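Local coordinates for DnaD domain protein (Enterococcus faecalis, PDB 2I5U) that is of unknown function but, as a member of the DnaB/DnaD family, probably takes part in the initiation of DNA replication, at residues 50-55 against 61-66. Numbering follows the deposited sequence.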
ATOM      1  N   GLU A  50       2.352   6.610   3.771  1.00 17.43           N
ATOM      2  CA  GLU A  50       2.882   7.636   4.693  1.00 18.37           C
ATOM      3  C   GLU A  50       4.391   7.787   4.557  1.00 16.85           C
ATOM      4  O   GLU A  50       4.921   8.905   4.528  1.00 17.44           O
ATOM      5  CB  GLU A  50       2.543   7.284   6.140  1.00 18.27           C
ATOM      6  CG  GLU A  50       1.077   7.485   6.447  1.00 22.60           C
ATOM      7  CD  GLU A  50       0.717   7.200   7.883  1.00 23.94           C
ATOM      8  OE1 GLU A  50       1.204   6.191   8.437  1.00 30.06           O
ATOM      9  OE2 GLU A  50      -0.081   7.989   8.456  1.00 32.06           O
ATOM     10  N   ILE A  51       5.087   6.660   4.462  1.00 16.57           N
ATOM     11  CA  ILE A  51       6.556   6.674   4.280  1.00 16.75           C
ATOM     12  C   ILE A  51       6.934   7.382   2.966  1.00 16.10           C
ATOM     13  O   ILE A  51       7.847   8.194   2.926  1.00 16.55           O
ATOM     14  CB  ILE A  51       7.119   5.236   4.326  1.00 16.50           C
ATOM     15  CG1 ILE A  51       7.037   4.670   5.749  1.00 17.71           C
ATOM     16  CG2 ILE A  51       8.552   5.189   3.844  1.00 16.85           C
ATOM     17  CD1 ILE A  51       7.244   3.170   5.855  1.00 18.88           C
ATOM     18  N   ALA A  52       6.183   7.108   1.914  1.00 15.99           N
ATOM     19  CA  ALA A  52       6.416   7.720   0.618  1.00 15.85           C
ATOM     20  C   ALA A  52       6.161   9.226   0.662  1.00 15.78           C
ATOM     21  O   ALA A  52       6.885  10.003   0.035  1.00 15.44           O
ATOM     22  CB  ALA A  52       5.512   7.044  -0.447  1.00 16.06           C
ATOM     23  N   ILE A  53       5.114   9.639   1.369  1.00 15.44           N
ATOM     24  CA  ILE A  53       4.847  11.072   1.555  1.00 15.42           C
ATOM     25  C   ILE A  53       6.035  11.761   2.236  1.00 15.59           C
ATOM     26  O   ILE A  53       6.523  12.801   1.777  1.00 15.03           O
ATOM     27  CB  ILE A  53       3.572  11.335   2.377  1.00 15.88           C
ATOM     28  CG1 ILE A  53       2.334  10.887   1.607  1.00 15.57           C
ATOM     29  CG2 ILE A  53       3.427  12.845   2.672  1.00 15.08           C
ATOM     30  CD1 ILE A  53       1.104  10.711   2.488  1.00 16.17           C
ATOM     31  N   ASP A  54       6.486  11.188   3.340  1.00 15.27           N
ATOM     32  CA  ASP A  54       7.576  11.791   4.107  1.00 14.99           C
ATOM     33  C   ASP A  54       8.894  11.871   3.302  1.00 14.05           C
ATOM     34  O   ASP A  54       9.644  12.820   3.435  1.00 13.92           O
ATOM     35  CB  ASP A  54       7.810  11.029   5.425  1.00 16.16           C
ATOM     36  CG  ASP A  54       6.738  11.283   6.457  1.00 18.23           C
ATOM     37  OD1 ASP A  54       5.930  12.226   6.284  1.00 19.37           O
ATOM     38  OD2 ASP A  54       6.721  10.531   7.456  1.00 22.75           O
ATOM     39  N   ALA A  55       9.162  10.852   2.489  1.00 14.49           N
ATOM     40  CA  ALA A  55      10.359  10.804   1.629  1.00 14.47           C
ATOM     41  C   ALA A  55      10.207  11.634   0.362  1.00 14.50           C
ATOM     42  O   ALA A  55      11.171  11.809  -0.395  1.00 15.37           O
ATOM     43  CB  ALA A  55      10.670   9.341   1.264  1.00 15.73           C
ATOM     44  N   ASN A  61       5.835   3.012  -7.603  1.00 16.75           N
ATOM     45  CA  ASN A  61       7.110   2.287  -7.630  1.00 16.49           C
ATOM     46  C   ASN A  61       7.780   2.265  -6.263  1.00 16.41           C
ATOM     47  O   ASN A  61       8.238   1.231  -5.806  1.00 17.99           O
ATOM     48  CB  ASN A  61       8.055   2.866  -8.679  1.00 16.72           C
ATOM     49  CG  ASN A  61       7.627   2.548 -10.109  1.00 16.30           C
ATOM     50  OD1 ASN A  61       7.070   1.478 -10.388  1.00 18.77           O
ATOM     51  ND2 ASN A  61       7.941   3.443 -11.019  1.00 18.33           N
ATOM     52  N   TYR A  62       7.801   3.412  -5.611  1.00 16.77           N
ATOM     53  CA  TYR A  62       8.472   3.535  -4.321  1.00 17.23           C
ATOM     54  C   TYR A  62       7.718   2.725  -3.258  1.00 17.24           C
ATOM     55  O   TYR A  62       8.325   1.994  -2.444  1.00 18.04           O
ATOM     56  CB  TYR A  62       8.536   4.999  -3.914  1.00 18.07           C
ATOM     57  CG  TYR A  62       9.391   5.283  -2.697  1.00 18.09           C
ATOM     58  CD1 TYR A  62      10.752   5.524  -2.822  1.00 20.20           C
ATOM     59  CD2 TYR A  62       8.821   5.410  -1.445  1.00 18.22           C
ATOM     60  CE1 TYR A  62      11.519   5.818  -1.721  1.00 20.17           C
ATOM     61  CE2 TYR A  62       9.590   5.697  -0.346  1.00 19.08           C
ATOM     62  CZ  TYR A  62      10.938   5.885  -0.490  1.00 19.07           C
ATOM     63  OH  TYR A  62      11.735   6.207   0.615  1.00 21.72           O
ATOM     64  N   ILE A  63       6.390   2.811  -3.298  1.00 16.54           N
ATOM     65  CA  ILE A  63       5.562   2.073  -2.349  1.00 17.05           C
ATOM     66  C   ILE A  63       5.693   0.561  -2.552  1.00 17.24           C
ATOM     67  O   ILE A  63       5.790  -0.197  -1.590  1.00 16.77           O
ATOM     68  CB  ILE A  63       4.084   2.531  -2.449  1.00 16.66           C
ATOM     69  CG1 ILE A  63       3.968   3.982  -1.972  1.00 17.70           C
ATOM     70  CG2 ILE A  63       3.185   1.618  -1.655  1.00 18.03           C
ATOM     71  CD1 ILE A  63       2.755   4.661  -2.482  1.00 18.23           C
ATOM     72  N   ASN A  64       5.671   0.134  -3.805  1.00 16.59           N
ATOM     73  CA  ASN A  64       5.829  -1.279  -4.163  1.00 16.95           C
ATOM     74  C   ASN A  64       7.140  -1.865  -3.602  1.00 17.60           C
ATOM     75  O   ASN A  64       7.155  -2.972  -3.080  1.00 17.63           O
ATOM     76  CB  ASN A  64       5.760  -1.410  -5.694  1.00 17.63           C
ATOM     77  CG  ASN A  64       5.753  -2.826  -6.168  1.00 19.57           C
ATOM     78  OD1 ASN A  64       4.981  -3.652  -5.708  1.00 20.60           O
ATOM     79  ND2 ASN A  64       6.597  -3.106  -7.142  1.00 24.59           N
ATOM     80  N   ALA A  65       8.224  -1.123  -3.726  1.00 17.61           N
ATOM     81  CA  ALA A  65       9.514  -1.593  -3.205  1.00 18.28           C
ATOM     82  C   ALA A  65       9.429  -1.839  -1.706  1.00 18.43           C
ATOM     83  O   ALA A  65       9.959  -2.848  -1.194  1.00 19.19           O
ATOM     84  CB  ALA A  65      10.596  -0.608  -3.522  1.00 18.49           C
ATOM     85  N   ILE A  66       8.778  -0.919  -0.997  1.00 19.53           N
ATOM     86  CA  ILE A  66       8.599  -1.070   0.443  1.00 19.81           C
ATOM     87  C   ILE A  66       7.798  -2.317   0.769  1.00 20.12           C
ATOM     88  O   ILE A  66       8.176  -3.121   1.610  1.00 20.53           O
ATOM     89  CB  ILE A  66       7.870   0.136   1.053  1.00 19.62           C
ATOM     90  CG1 ILE A  66       8.686   1.413   0.879  1.00 21.39           C
ATOM     91  CG2 ILE A  66       7.595  -0.102   2.533  1.00 18.88           C
ATOM     92  CD1 ILE A  66       7.933   2.690   1.219  1.00 22.47           C
TER
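Tyr62 reaches across from helix 60-73, and its ring touches Ala52 and Ala55 of helix 38-55. Its CD2 sits 3.8 Å from Ala52 CB, and its OH comes to 3.4 Å from Ala55 CB. Both methyls meet the ring obliquely. Ile51 CG2 lies at the ring edge, near its plane, 4.3 Å from Tyr62 CE2. The same methyl packs closer on Ile66, with Ile51 CG2 and Ile66 CD1 3.7 Å apart; these two side chains cross at a slant. On the buried side, Ile63 CG1 rests 3.8 Å from Ala52 CB, so this methyl touches both Tyr62 and Ile63.

Tyr62 gets there because CG is anti to the backbone N (chi1 -171°), which sends the ring out to the other helix. Its backbone N is hydrogen-bonded to Asn59 OD1. Ile63 also touches Phe13, Trp8 and Ala48, so it joins this contact to helix 2-9 and to the loop that carries Phe13. No hydrogen bond joins the two segments. The small Ala52 is consistent with the close approach of the two helices, 6.4 Å between Ala52 CA and Ile63 CA. These are consecutive helices of a helix-loop-helix, with segment axes at 128°, tilted well away from antiparallel, in the all-helical DnaD-type domain of a longer protein.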